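Local atomic coordinates of MrsD protein (Bacillus sp., PDB entry 1P3Y), a protein that catalyses the FAD-dependent oxidative decarboxylation of the C-terminal cysteine of the lantibiotic mersacidin to an aminoenethiol residue. Residues A[18-23]-A[87-92]; A[95-100]-A[106-111]; A[127-132]-A[148-153]. One frame throughout, in Å; residues are numbered along the deposited sequence.

Followed from the N terminus, the three contacts come one after another, with no nesting or crossing. Contact 1 closes the longest loop, bringing the turn after strand 10-15 back against the end of strand 84-90, its neighbour in the parallel sheet. The chain then runs straight into helix 92-99, and contact 2 closes a short connection onto helix 106-113; I87 of contact 1 packs there on V107 and V111. After strand 119-122, contact 3 spans helix 132-144 and joins helix 126-129 to the chain leaving 147-148, the outermost strand of this chain's sheet. Contacts 1 and 3 meet at A92 and M128, and both touch the same FAD.

Contact 1: residues A[18-23]-A[87-92]; sequences SISSVG and IIPATA. With FAD (flavin-adenine dinucleotide), chain B.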
loop_
_atom_site.group_PDB
_atom_site.type_symbol
_atom_site.label_atom_id
_atom_site.label_comp_id
_atom_site.label_asym_id
_atom_site.label_seq_id
_atom_site.Cartn_x
_atom_site.Cartn_y
_atom_site.Cartn_z
ATOM N N SER A 18 17.064 -24.111 0.794
ATOM C CA SER A 18 17.144 -25.366 1.536
ATOM C C SER A 18 17.116 -25.088 3.038
ATOM O O SER A 18 17.615 -24.045 3.478
ATOM C CB SER A 18 18.440 -26.097 1.190
ATOM O OG SER A 18 18.753 -27.029 2.210
ATOM N N ILE A 19 16.533 -25.991 3.825
ATOM C CA ILE A 19 16.517 -25.797 5.278
ATOM C C ILE A 19 17.962 -25.665 5.800
ATOM O O ILE A 19 18.235 -24.910 6.738
ATOM C CB ILE A 19 15.834 -26.989 6.008
ATOM C CG1 ILE A 19 14.315 -26.872 5.896
ATOM C CG2 ILE A 19 16.222 -27.003 7.482
ATOM C CD1 ILE A 19 13.715 -25.777 6.787
ATOM N N SER A 20 18.892 -26.383 5.174
ATOM C CA SER A 20 20.292 -26.335 5.607
ATOM C C SER A 20 20.944 -24.968 5.424
ATOM O O SER A 20 22.036 -24.726 5.944
ATOM C CB SER A 20 21.119 -27.405 4.875
ATOM O OG SER A 20 21.365 -27.048 3.524
ATOM N N SER A 21 20.287 -24.073 4.687
ATOM C CA SER A 21 20.827 -22.724 4.474
ATOM C C SER A 21 20.786 -21.962 5.780
ATOM O O SER A 21 21.575 -21.036 6.006
ATOM C CB SER A 21 19.999 -21.950 3.453
ATOM O OG SER A 21 19.997 -22.624 2.211
ATOM N N VAL A 22 19.865 -22.354 6.652
ATOM C CA VAL A 22 19.741 -21.654 7.908
ATOM C C VAL A 22 21.038 -21.762 8.692
ATOM O O VAL A 22 21.383 -20.862 9.459
ATOM C CB VAL A 22 18.562 -22.208 8.704
ATOM C CG1 VAL A 22 18.295 -21.337 9.924
ATOM C CG2 VAL A 22 17.340 -22.256 7.802
ATOM N N GLY A 23 21.771 -22.856 8.483
ATOM C CA GLY A 23 23.029 -23.029 9.186
ATOM C C GLY A 23 24.261 -22.539 8.437
ATOM O O GLY A 23 25.401 -22.762 8.870
ATOM N N ILE A 87 28.581 -22.777 -4.890
ATOM C CA ILE A 87 27.171 -22.751 -4.539
ATOM C C ILE A 87 26.856 -23.811 -3.485
ATOM O O ILE A 87 26.887 -25.009 -3.761
ATOM C CB ILE A 87 26.289 -22.980 -5.785
ATOM C CG1 ILE A 87 26.516 -21.829 -6.780
ATOM C CG2 ILE A 87 24.794 -23.103 -5.368
ATOM C CD1 ILE A 87 25.768 -21.980 -8.116
ATOM N N ILE A 88 26.569 -23.356 -2.273
ATOM C CA ILE A 88 26.228 -24.236 -1.173
ATOM C C ILE A 88 25.186 -23.576 -0.246
ATOM O O ILE A 88 25.415 -22.516 0.332
ATOM C CB ILE A 88 27.504 -24.614 -0.344
ATOM C CG1 ILE A 88 27.098 -25.466 0.870
ATOM C CG2 ILE A 88 28.268 -23.343 0.118
ATOM C CD1 ILE A 88 28.273 -26.048 1.634
ATOM N N PRO A 89 24.021 -24.198 -0.098
ATOM C CA PRO A 89 23.658 -25.455 -0.750
ATOM C C PRO A 89 23.061 -25.195 -2.123
ATOM O O PRO A 89 22.514 -24.123 -2.378
ATOM C CB PRO A 89 22.634 -26.052 0.204
ATOM C CG PRO A 89 21.935 -24.832 0.732
ATOM C CD PRO A 89 23.073 -23.862 0.980
ATOM N N ALA A 90 23.164 -26.203 -2.987
ATOM C CA ALA A 90 22.651 -26.167 -4.347
ATOM C C ALA A 90 21.378 -27.002 -4.404
ATOM O O ALA A 90 21.353 -28.105 -3.878
ATOM C CB ALA A 90 23.682 -26.743 -5.283
ATOM N N THR A 91 20.324 -26.476 -5.026
ATOM C CA THR A 91 19.049 -27.187 -5.160
ATOM C C THR A 91 18.997 -28.002 -6.462
ATOM O O THR A 91 19.799 -27.798 -7.390
ATOM C CB THR A 91 17.859 -26.204 -5.238
ATOM O OG1 THR A 91 18.162 -25.209 -6.220
ATOM C CG2 THR A 91 17.578 -25.536 -3.893
ATOM N N ALA A 92 18.029 -28.908 -6.550
ATOM C CA ALA A 92 17.884 -29.680 -7.772
ATOM C C ALA A 92 17.656 -28.634 -8.873
ATOM O O ALA A 92 18.232 -28.703 -9.968
ATOM C CB ALA A 92 16.687 -30.618 -7.666
HETATM P PA FAD B . 14.389 -19.694 -6.510
HETATM O O1A FAD B . 14.324 -19.315 -5.035
HETATM O O2A FAD B . 14.915 -18.663 -7.490
HETATM O O5B FAD B . 12.919 -20.159 -7.070
HETATM C C5B FAD B . 11.803 -20.546 -6.214
HETATM C C4B FAD B . 10.828 -19.396 -5.990
HETATM O O4B FAD B . 11.472 -18.156 -6.262
HETATM C C3B FAD B . 9.591 -19.412 -6.904
HETATM O O3B FAD B . 8.480 -19.545 -6.023
HETATM C C2B FAD B . 9.682 -18.119 -7.647
HETATM O O2B FAD B . 8.519 -17.463 -8.067
HETATM C C1B FAD B . 10.524 -17.235 -6.731
HETATM N N9A FAD B . 11.317 -16.102 -7.312
HETATM C C8A FAD B . 12.511 -16.090 -8.154
HETATM N N7A FAD B . 12.936 -14.890 -8.480
HETATM C C5A FAD B . 12.013 -13.998 -7.844
HETATM C C6A FAD B . 11.875 -12.555 -7.792
HETATM N N6A FAD B . 12.737 -11.725 -8.403
HETATM N N1A FAD B . 10.780 -12.005 -7.059
HETATM C C2A FAD B . 9.872 -12.805 -6.420
HETATM N N3A FAD B . 9.932 -14.229 -6.403
HETATM C C4A FAD B . 11.080 -14.703 -7.187
HETATM N N1 FAD B . 14.891 -28.000 -3.161
HETATM C C2 FAD B . 16.077 -28.716 -3.257
HETATM O O2 FAD B . 16.493 -29.114 -4.379
HETATM N N3 FAD B . 16.809 -28.989 -2.090
HETATM C C4 FAD B . 16.432 -28.586 -0.753
HETATM O O4 FAD B . 17.175 -28.900 0.254
HETATM C C4X FAD B . 15.247 -27.856 -0.692
HETATM N N5 FAD B . 14.843 -27.408 0.614
HETATM C C5X FAD B . 13.646 -26.629 0.703
HETATM C C6 FAD B . 13.198 -26.155 1.974
HETATM C C7 FAD B . 11.994 -25.354 2.150
HETATM C C7M FAD B . 11.612 -24.882 3.582
HETATM C C8 FAD B . 11.202 -25.024 0.944
HETATM C C8M FAD B . 9.935 -24.194 0.971
HETATM C C9 FAD B . 11.599 -25.467 -0.328
HETATM C C9A FAD B . 12.801 -26.270 -0.503
HETATM N N10 FAD B . 13.328 -26.811 -1.805
HETATM C C10 FAD B . 14.504 -27.571 -1.894
HETATM C "C1'" FAD B . 12.571 -26.506 -2.983
HETATM C "C2'" FAD B . 13.066 -25.408 -3.852
HETATM O "O2'" FAD B . 13.075 -24.152 -3.035
HETATM C "C3'" FAD B . 12.167 -25.193 -5.012
HETATM O "O3'" FAD B . 12.371 -26.177 -6.049
HETATM C "C4'" FAD B . 12.310 -23.796 -5.684
HETATM O "O4'" FAD B . 11.315 -23.720 -6.760
HETATM C "C5'" FAD B . 13.662 -23.511 -6.290
HETATM O "O5'" FAD B . 14.552 -22.956 -5.310
HETATM P P FAD B . 15.846 -22.150 -5.716
HETATM O O1P FAD B . 16.485 -21.752 -4.456
HETATM O O2P FAD B . 16.667 -22.999 -6.652
HETATM O O3P FAD B . 15.303 -20.960 -6.666
#
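The ring of P89 packs against the turn 18-23, and three serines meet it. S21 comes closest, its OG 3.3 Å from P89 CG, while S20 OG lies 3.6 Å from that same P89 CG and S18 touches it through CB. This is the packed side: P89, S18 and S21 are all buried, P89 also leans on I15 and N123, and the S21 hydroxyl is held by C16 O. The peptide bond before P89 is cis, which bends the chain where strand 84-90 runs out. On the looser side, S20 and I19 are partly exposed, and I19 turns away from P89 to pack on Y57 of a neighbouring subunit.

S18 forms an ST turn, its OG accepting from S20 N at 3.0 Å. With chi1 at 74°, S20 OG sits between its own backbone N and carbonyl carbon, and there it donates to S18 OG over 2.9 Å. S18 OG is also bonded to N123 OD1. As expected of a Rossmann-like flavoprotein, the ends of neighbouring parallel strands 10-15 and 84-90 open onto the cofactor. T91 is the N-cap of helix 92-99, its OG1 bonded to I94 N and giving a 2.7 Å hydrogen bond to FAD O2P. A92 N reaches FAD O2, also at 2.7 Å, along a nearly straight 171° bond. I19 makes looser contact, its CD1 3.9 Å from FAD C7M.

Contact 2: residues A[95-100]-A[106-111]; sequences LGQTAN and LVATTV. With FAD (flavin-adenine dinucleotide), chain C.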
loop_
_atom_site.group_PDB
_atom_site.type_symbol
_atom_site.label_atom_id
_atom_site.label_comp_id
_atom_site.label_asym_id
_atom_site.label_seq_id
_atom_site.Cartn_x
_atom_site.Cartn_y
_atom_site.Cartn_z
ATOM N N LEU A 95 20.764 -26.944 -10.082
ATOM C CA LEU A 95 21.512 -27.934 -10.861
ATOM C C LEU A 95 20.871 -28.040 -12.244
ATOM O O LEU A 95 21.582 -28.018 -13.262
ATOM C CB LEU A 95 21.499 -29.317 -10.187
ATOM C CG LEU A 95 22.218 -29.389 -8.826
ATOM C CD1 LEU A 95 22.063 -30.777 -8.215
ATOM C CD2 LEU A 95 23.693 -29.020 -8.979
ATOM N N GLY A 96 19.535 -28.146 -12.283
ATOM C CA GLY A 96 18.835 -28.245 -13.558
ATOM C C GLY A 96 18.983 -26.993 -14.425
ATOM O O GLY A 96 19.070 -27.056 -15.663
ATOM N N GLN A 97 19.033 -25.832 -13.786
ATOM C CA GLN A 97 19.151 -24.617 -14.564
ATOM C C GLN A 97 20.544 -24.483 -15.138
ATOM O O GLN A 97 20.706 -24.224 -16.341
ATOM C CB GLN A 97 18.802 -23.370 -13.720
ATOM C CG GLN A 97 17.304 -23.030 -13.703
ATOM C CD GLN A 97 16.975 -21.729 -12.963
ATOM O OE1 GLN A 97 17.389 -20.644 -13.369
ATOM N NE2 GLN A 97 16.227 -21.845 -11.875
ATOM N N THR A 98 21.547 -24.672 -14.286
ATOM C CA THR A 98 22.924 -24.499 -14.727
ATOM C C THR A 98 23.339 -25.568 -15.733
ATOM O O THR A 98 24.017 -25.274 -16.725
ATOM C CB THR A 98 23.892 -24.477 -13.525
ATOM O OG1 THR A 98 23.595 -25.576 -12.656
ATOM C CG2 THR A 98 23.747 -23.160 -12.751
ATOM N N ALA A 99 22.902 -26.799 -15.496
ATOM C CA ALA A 99 23.235 -27.887 -16.399
ATOM C C ALA A 99 22.723 -27.605 -17.800
ATOM O O ALA A 99 23.336 -28.026 -18.781
ATOM C CB ALA A 99 22.640 -29.195 -15.891
ATOM N N ASN A 100 21.616 -26.877 -17.902
ATOM C CA ASN A 100 21.023 -26.605 -19.210
ATOM C C ASN A 100 21.134 -25.207 -19.779
ATOM O O ASN A 100 20.508 -24.899 -20.802
ATOM C CB ASN A 100 19.569 -27.054 -19.191
ATOM C CG ASN A 100 19.454 -28.544 -18.979
ATOM O OD1 ASN A 100 19.915 -29.326 -19.817
ATOM N ND2 ASN A 100 18.866 -28.956 -17.854
ATOM N N LEU A 106 19.833 -14.668 -10.157
ATOM C CA LEU A 106 21.206 -14.220 -10.144
ATOM C C LEU A 106 22.199 -15.361 -9.894
ATOM O O LEU A 106 23.261 -15.404 -10.522
ATOM C CB LEU A 106 21.348 -13.070 -9.131
ATOM C CG LEU A 106 22.654 -12.269 -9.054
ATOM C CD1 LEU A 106 22.995 -11.620 -10.377
ATOM C CD2 LEU A 106 22.506 -11.224 -7.974
ATOM N N VAL A 107 21.846 -16.302 -9.017
ATOM C CA VAL A 107 22.742 -17.431 -8.709
ATOM C C VAL A 107 23.120 -18.222 -9.968
ATOM O O VAL A 107 24.294 -18.488 -10.222
ATOM C CB VAL A 107 22.097 -18.378 -7.655
ATOM C CG1 VAL A 107 22.894 -19.687 -7.551
ATOM C CG2 VAL A 107 22.051 -17.667 -6.282
ATOM N N ALA A 108 22.122 -18.572 -10.765
ATOM C CA ALA A 108 22.348 -19.308 -11.995
ATOM C C ALA A 108 23.033 -18.455 -13.070
ATOM O O ALA A 108 23.821 -18.956 -13.873
ATOM C CB ALA A 108 21.004 -19.849 -12.532
ATOM N N THR A 109 22.722 -17.170 -13.096
ATOM C CA THR A 109 23.301 -16.276 -14.081
ATOM C C THR A 109 24.796 -16.099 -13.806
ATOM O O THR A 109 25.635 -16.094 -14.716
ATOM C CB THR A 109 22.597 -14.875 -14.034
ATOM O OG1 THR A 109 21.195 -15.028 -14.305
ATOM C CG2 THR A 109 23.197 -13.930 -15.084
ATOM N N THR A 110 25.124 -15.949 -12.534
ATOM C CA THR A 110 26.500 -15.763 -12.142
ATOM C C THR A 110 27.359 -16.930 -12.600
ATOM O O THR A 110 28.518 -16.739 -12.963
ATOM C CB THR A 110 26.593 -15.577 -10.627
ATOM O OG1 THR A 110 25.825 -14.415 -10.267
ATOM C CG2 THR A 110 28.052 -15.401 -10.188
ATOM N N VAL A 111 26.797 -18.136 -12.605
ATOM C CA VAL A 111 27.561 -19.299 -13.046
ATOM C C VAL A 111 28.062 -19.045 -14.468
ATOM O O VAL A 111 29.223 -19.293 -14.772
ATOM C CB VAL A 111 26.709 -20.599 -13.010
ATOM C CG1 VAL A 111 27.446 -21.738 -13.732
ATOM C CG2 VAL A 111 26.440 -21.006 -11.560
HETATM P PA FAD C . 13.576 -12.470 -17.247
HETATM O O1A FAD C . 13.655 -10.948 -17.242
HETATM O O2A FAD C . 12.222 -13.115 -17.478
HETATM O O5B FAD C . 14.158 -13.101 -15.849
HETATM C C5B FAD C . 14.996 -12.367 -14.908
HETATM C C4B FAD C . 14.186 -11.784 -13.756
HETATM O O4B FAD C . 12.814 -11.694 -14.124
HETATM C C3B FAD C . 14.199 -12.626 -12.468
HETATM O O3B FAD C . 14.806 -11.793 -11.485
HETATM C C2B FAD C . 12.759 -12.954 -12.245
HETATM O O2B FAD C . 12.268 -13.127 -10.946
HETATM C C1B FAD C . 12.017 -11.841 -12.981
HETATM N N9A FAD C . 10.626 -12.082 -13.488
HETATM C C8A FAD C . 10.126 -12.916 -14.579
HETATM N N7A FAD C . 8.822 -12.883 -14.737
HETATM C C5A FAD C . 8.361 -11.985 -13.720
HETATM C C6A FAD C . 7.055 -11.503 -13.315
HETATM N N6A FAD C . 5.924 -11.864 -13.945
HETATM N N1A FAD C . 6.977 -10.609 -12.204
HETATM C C2A FAD C . 8.096 -10.210 -11.525
HETATM N N3A FAD C . 9.421 -10.619 -11.858
HETATM C C4A FAD C . 9.402 -11.541 -13.001
HETATM N N1 FAD C . 22.197 -11.754 -19.619
HETATM C C2 FAD C . 22.592 -12.092 -20.907
HETATM O O2 FAD C . 22.558 -13.293 -21.290
HETATM N N3 FAD C . 23.027 -11.080 -21.777
HETATM C C4 FAD C . 23.109 -9.673 -21.450
HETATM O O4 FAD C . 23.535 -8.826 -22.327
HETATM C C4X FAD C . 22.691 -9.365 -20.158
HETATM N N5 FAD C . 22.727 -7.974 -19.794
HETATM C C5X FAD C . 22.273 -7.623 -18.483
HETATM C C6 FAD C . 22.285 -6.257 -18.066
HETATM C C7 FAD C . 21.836 -5.817 -16.753
HETATM C C7M FAD C . 21.882 -4.298 -16.416
HETATM C C8 FAD C . 21.349 -6.847 -15.808
HETATM C C8M FAD C . 20.844 -6.539 -14.414
HETATM C C9 FAD C . 21.319 -8.204 -16.169
HETATM C C9A FAD C . 21.770 -8.644 -17.481
HETATM N N10 FAD C . 21.795 -10.062 -17.984
HETATM C C10 FAD C . 22.236 -10.406 -19.271
HETATM C "C1'" FAD C . 21.333 -11.074 -17.082
HETATM C "C2'" FAD C . 19.954 -11.592 -17.279
HETATM O "O2'" FAD C . 19.010 -10.439 -17.121
HETATM C "C3'" FAD C . 19.610 -12.610 -16.257
HETATM O "O3'" FAD C . 20.193 -13.897 -16.553
HETATM C "C4'" FAD C . 18.082 -12.840 -16.071
HETATM O "O4'" FAD C . 17.911 -13.816 -14.988
HETATM C "C5'" FAD C . 17.361 -13.373 -17.284
HETATM O "O5'" FAD C . 16.935 -12.297 -18.136
HETATM P P FAD C . 15.796 -12.483 -19.211
HETATM O O1P FAD C . 15.649 -11.180 -19.871
HETATM O O2P FAD C . 16.153 -13.652 -20.093
HETATM O O3P FAD C . 14.525 -13.021 -18.369
#
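T98 and V111 meet methyl to methyl, T98 CG2 to V111 CG2 at 3.6 Å, with the two side chains crossing at about a right angle. The threonine's chi1 of 48° decides which branch does the touching: OG1 is folded between the backbone N and carbonyl carbon, where it bonds to I94 O one turn back, leaving CG2 to face the other helix. V111 answers with the branch beside its own backbone N, its CG1 standing anti to that N. T98 CG2 also rests 4.2 Å from the CA of A108.

Q97 runs extended beyond CG and passes A108 with its amide, OE1 3.8 Å from A108 CB. That oxygen accepts from M104 N, so the end of Q97 is fixed by the connecting loop.

On the far side of helix 106-113, T109 has OG1 beside its backbone N, and this oxygen accepts from FAD O3' at 2.7 Å; that FAD is held mostly by a neighbouring subunit. T110 OG1 returns to L106 O at 2.8 Å from well above the carbonyl plane, and T110 N shares that acceptor. The axes of 95-99 and 106-111 approach to 9.6 Å and cross at -32°, both running the same general way. Both helices belong to the crossover from strand 84-90 to strand 119-122 of the Rossmann-like sheet, with T109 of helix 106-113 reaching an FAD site shared between subunits.

Contact 3: residues A[127-132]-A[148-153]; sequences LMWNKT and VIEPVE. With FAD (flavin-adenine dinucleotide), chain B.
Beside the outermost strand of this chain's Rossmann-like sheet, 147-148, P151 in the departing chain meets W129 at the end of the short helix 126-129. The contact is a CH-pi interaction: P151 CG stands 3.9 Å from the centroid of the six-membered ring of W129, only 9° off the ring normal. P151 CD lies nearer the rim, 3.3 Å from W129 CH2, so the proline edge is laid across the outer part of one face. W129 is carried out to it by chi1 of 178°, which sets CG anti to the backbone N and sends the indole away from its helix.

E150 approaches the same ring differently. Its OE2 sits near the ring plane at the edge, 3.5 Å from W129 CZ2, with the carboxylate turned 88° from the indole. A bend at chi2 brings this group back toward the tryptophan. OE1 is salt-bridged to R142, which also bonds to V148 O; this pairing probably steadies the carboxylate beside the ring and would be expected to favour its charged form.

M128 leaves the helix at roughly a right angle to the indole and places CE 3.3 Å from FAD O2, in the cofactor pocket. The indole rests on P122 at the end of strand 119-122 and on M124 and R168 in loops, while helix 132-144, which supplies R142, bridges the two segments along the chain.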
loop_
_atom_site.group_PDB
_atom_site.type_symbol
_atom_site.label_atom_id
_atom_site.label_comp_id
_atom_site.label_asym_id
_atom_site.label_seq_id
_atom_site.Cartn_x
_atom_site.Cartn_y
_atom_site.Cartn_z
ATOM N N LEU A 127 14.447 -38.604 -1.991
ATOM C CA LEU A 127 13.594 -38.974 -3.109
ATOM C C LEU A 127 14.065 -38.183 -4.331
ATOM O O LEU A 127 14.235 -38.731 -5.424
ATOM C CB LEU A 127 12.129 -38.651 -2.803
ATOM C CG LEU A 127 11.429 -39.645 -1.864
ATOM C CD1 LEU A 127 10.050 -39.129 -1.484
ATOM C CD2 LEU A 127 11.322 -41.004 -2.548
ATOM N N MET A 128 14.298 -36.891 -4.133
ATOM C CA MET A 128 14.752 -36.027 -5.214
ATOM C C MET A 128 16.135 -36.427 -5.700
ATOM O O MET A 128 16.416 -36.409 -6.899
ATOM C CB MET A 128 14.796 -34.574 -4.738
ATOM C CG MET A 128 13.447 -33.999 -4.362
ATOM S SD MET A 128 13.630 -32.468 -3.452
ATOM C CE MET A 128 14.033 -31.323 -4.812
ATOM N N TRP A 129 17.002 -36.776 -4.760
ATOM C CA TRP A 129 18.363 -37.150 -5.103
ATOM C C TRP A 129 18.437 -38.403 -5.991
ATOM O O TRP A 129 19.329 -38.533 -6.840
ATOM C CB TRP A 129 19.184 -37.327 -3.815
ATOM C CG TRP A 129 20.597 -37.757 -4.067
ATOM C CD1 TRP A 129 21.096 -39.032 -3.966
ATOM C CD2 TRP A 129 21.688 -36.937 -4.525
ATOM N NE1 TRP A 129 22.425 -39.057 -4.332
ATOM C CE2 TRP A 129 22.817 -37.789 -4.681
ATOM C CE3 TRP A 129 21.824 -35.573 -4.819
ATOM C CZ2 TRP A 129 24.070 -37.316 -5.122
ATOM C CZ3 TRP A 129 23.071 -35.099 -5.260
ATOM C CH2 TRP A 129 24.177 -35.973 -5.406
ATOM N N ASN A 130 17.476 -39.305 -5.838
ATOM C CA ASN A 130 17.501 -40.525 -6.627
ATOM C C ASN A 130 16.807 -40.419 -7.964
ATOM O O ASN A 130 16.728 -41.400 -8.701
ATOM C CB ASN A 130 16.926 -41.701 -5.823
ATOM C CG ASN A 130 17.756 -42.012 -4.578
ATOM O OD1 ASN A 130 18.997 -42.036 -4.623
ATOM N ND2 ASN A 130 17.074 -42.254 -3.459
ATOM N N LYS A 131 16.308 -39.234 -8.286
ATOM C CA LYS A 131 15.639 -39.034 -9.569
ATOM C C LYS A 131 16.646 -39.027 -10.734
ATOM O O LYS A 131 17.727 -38.420 -10.659
ATOM C CB LYS A 131 14.812 -37.732 -9.549
ATOM C CG LYS A 131 13.530 -37.835 -8.741
ATOM C CD LYS A 131 12.558 -38.787 -9.414
ATOM C CE LYS A 131 11.416 -39.211 -8.496
ATOM N NZ LYS A 131 10.532 -38.098 -8.114
ATOM N N THR A 132 16.271 -39.720 -11.802
ATOM C CA THR A 132 17.100 -39.834 -12.995
ATOM C C THR A 132 17.659 -38.490 -13.482
ATOM O O THR A 132 18.881 -38.355 -13.683
ATOM C CB THR A 132 16.293 -40.488 -14.147
ATOM O OG1 THR A 132 15.643 -41.669 -13.662
ATOM C CG2 THR A 132 17.201 -40.858 -15.304
ATOM N N VAL A 148 31.066 -31.114 -8.643
ATOM C CA VAL A 148 29.868 -31.373 -7.848
ATOM C C VAL A 148 30.137 -32.238 -6.607
ATOM O O VAL A 148 30.119 -33.468 -6.666
ATOM C CB VAL A 148 28.786 -32.033 -8.723
ATOM C CG1 VAL A 148 27.544 -32.293 -7.916
ATOM C CG2 VAL A 148 28.475 -31.146 -9.894
ATOM N N ILE A 149 30.395 -31.587 -5.482
ATOM C CA ILE A 149 30.657 -32.298 -4.240
ATOM C C ILE A 149 29.378 -33.011 -3.823
ATOM O O ILE A 149 28.357 -32.385 -3.549
ATOM C CB ILE A 149 31.097 -31.327 -3.135
ATOM C CG1 ILE A 149 32.335 -30.539 -3.595
ATOM C CG2 ILE A 149 31.329 -32.071 -1.843
ATOM C CD1 ILE A 149 33.397 -31.363 -4.315
ATOM N N GLU A 150 29.430 -34.334 -3.793
ATOM C CA GLU A 150 28.262 -35.118 -3.432
ATOM C C GLU A 150 27.918 -34.949 -1.961
ATOM O O GLU A 150 28.766 -34.622 -1.139
ATOM C CB GLU A 150 28.519 -36.604 -3.747
ATOM C CG GLU A 150 28.977 -36.872 -5.192
ATOM C CD GLU A 150 28.058 -37.822 -5.960
ATOM O OE1 GLU A 150 28.060 -37.765 -7.225
ATOM O OE2 GLU A 150 27.350 -38.624 -5.295
ATOM N N PRO A 151 26.645 -35.120 -1.616
ATOM C CA PRO A 151 26.269 -34.989 -0.204
ATOM C C PRO A 151 26.525 -36.343 0.488
ATOM O O PRO A 151 26.655 -37.383 -0.172
ATOM C CB PRO A 151 24.782 -34.628 -0.275
ATOM C CG PRO A 151 24.327 -35.346 -1.524
ATOM C CD PRO A 151 25.461 -35.057 -2.491
ATOM N N VAL A 152 26.600 -36.333 1.812
ATOM C CA VAL A 152 26.849 -37.555 2.562
ATOM C C VAL A 152 25.646 -37.965 3.403
ATOM O O VAL A 152 24.902 -37.124 3.889
ATOM C CB VAL A 152 28.079 -37.388 3.486
ATOM C CG1 VAL A 152 29.333 -37.295 2.652
ATOM C CG2 VAL A 152 27.944 -36.131 4.329
ATOM N N GLU A 153 25.458 -39.266 3.574
ATOM C CA GLU A 153 24.350 -39.769 4.373
ATOM C C GLU A 153 24.678 -39.537 5.839
ATOM O O GLU A 153 25.836 -39.597 6.245
ATOM C CB GLU A 153 24.160 -41.255 4.117
ATOM C CG GLU A 153 24.423 -41.630 2.679
ATOM C CD GLU A 153 23.983 -43.031 2.356
ATOM O OE1 GLU A 153 24.348 -43.519 1.261
ATOM O OE2 GLU A 153 23.265 -43.633 3.192
HETATM P PA FAD B . 14.389 -19.694 -6.510
HETATM O O1A FAD B . 14.324 -19.315 -5.035
HETATM O O2A FAD B . 14.915 -18.663 -7.490
HETATM O O5B FAD B . 12.919 -20.159 -7.070
HETATM C C5B FAD B . 11.803 -20.546 -6.214
HETATM C C4B FAD B . 10.828 -19.396 -5.990
HETATM O O4B FAD B . 11.472 -18.156 -6.262
HETATM C C3B FAD B . 9.591 -19.412 -6.904
HETATM O O3B FAD B . 8.480 -19.545 -6.023
HETATM C C2B FAD B . 9.682 -18.119 -7.647
HETATM O O2B FAD B . 8.519 -17.463 -8.067
HETATM C C1B FAD B . 10.524 -17.235 -6.731
HETATM N N9A FAD B . 11.317 -16.102 -7.312
HETATM C C8A FAD B . 12.511 -16.090 -8.154
HETATM N N7A FAD B . 12.936 -14.890 -8.480
HETATM C C5A FAD B . 12.013 -13.998 -7.844
HETATM C C6A FAD B . 11.875 -12.555 -7.792
HETATM N N6A FAD B . 12.737 -11.725 -8.403
HETATM N N1A FAD B . 10.780 -12.005 -7.059
HETATM C C2A FAD B . 9.872 -12.805 -6.420
HETATM N N3A FAD B . 9.932 -14.229 -6.403
HETATM C C4A FAD B . 11.080 -14.703 -7.187
HETATM N N1 FAD B . 14.891 -28.000 -3.161
HETATM C C2 FAD B . 16.077 -28.716 -3.257
HETATM O O2 FAD B . 16.493 -29.114 -4.379
HETATM N N3 FAD B . 16.809 -28.989 -2.090
HETATM C C4 FAD B . 16.432 -28.586 -0.753
HETATM O O4 FAD B . 17.175 -28.900 0.254
HETATM C C4X FAD B . 15.247 -27.856 -0.692
HETATM N N5 FAD B . 14.843 -27.408 0.614
HETATM C C5X FAD B . 13.646 -26.629 0.703
HETATM C C6 FAD B . 13.198 -26.155 1.974
HETATM C C7 FAD B . 11.994 -25.354 2.150
HETATM C C7M FAD B . 11.612 -24.882 3.582
HETATM C C8 FAD B . 11.202 -25.024 0.944
HETATM C C8M FAD B . 9.935 -24.194 0.971
HETATM C C9 FAD B . 11.599 -25.467 -0.328
HETATM C C9A FAD B . 12.801 -26.270 -0.503
HETATM N N10 FAD B . 13.328 -26.811 -1.805
HETATM C C10 FAD B . 14.504 -27.571 -1.894
HETATM C "C1'" FAD B . 12.571 -26.506 -2.983
HETATM C "C2'" FAD B . 13.066 -25.408 -3.852
HETATM O "O2'" FAD B . 13.075 -24.152 -3.035
HETATM C "C3'" FAD B . 12.167 -25.193 -5.012
HETATM O "O3'" FAD B . 12.371 -26.177 -6.049
HETATM C "C4'" FAD B . 12.310 -23.796 -5.684
HETATM O "O4'" FAD B . 11.315 -23.720 -6.760
HETATM C "C5'" FAD B . 13.662 -23.511 -6.290
HETATM O "O5'" FAD B . 14.552 -22.956 -5.310
HETATM P P FAD B . 15.846 -22.150 -5.716
HETATM O O1P FAD B . 16.485 -21.752 -4.456
HETATM O O2P FAD B . 16.667 -22.999 -6.652
HETATM O O3P FAD B . 15.303 -20.960 -6.666
#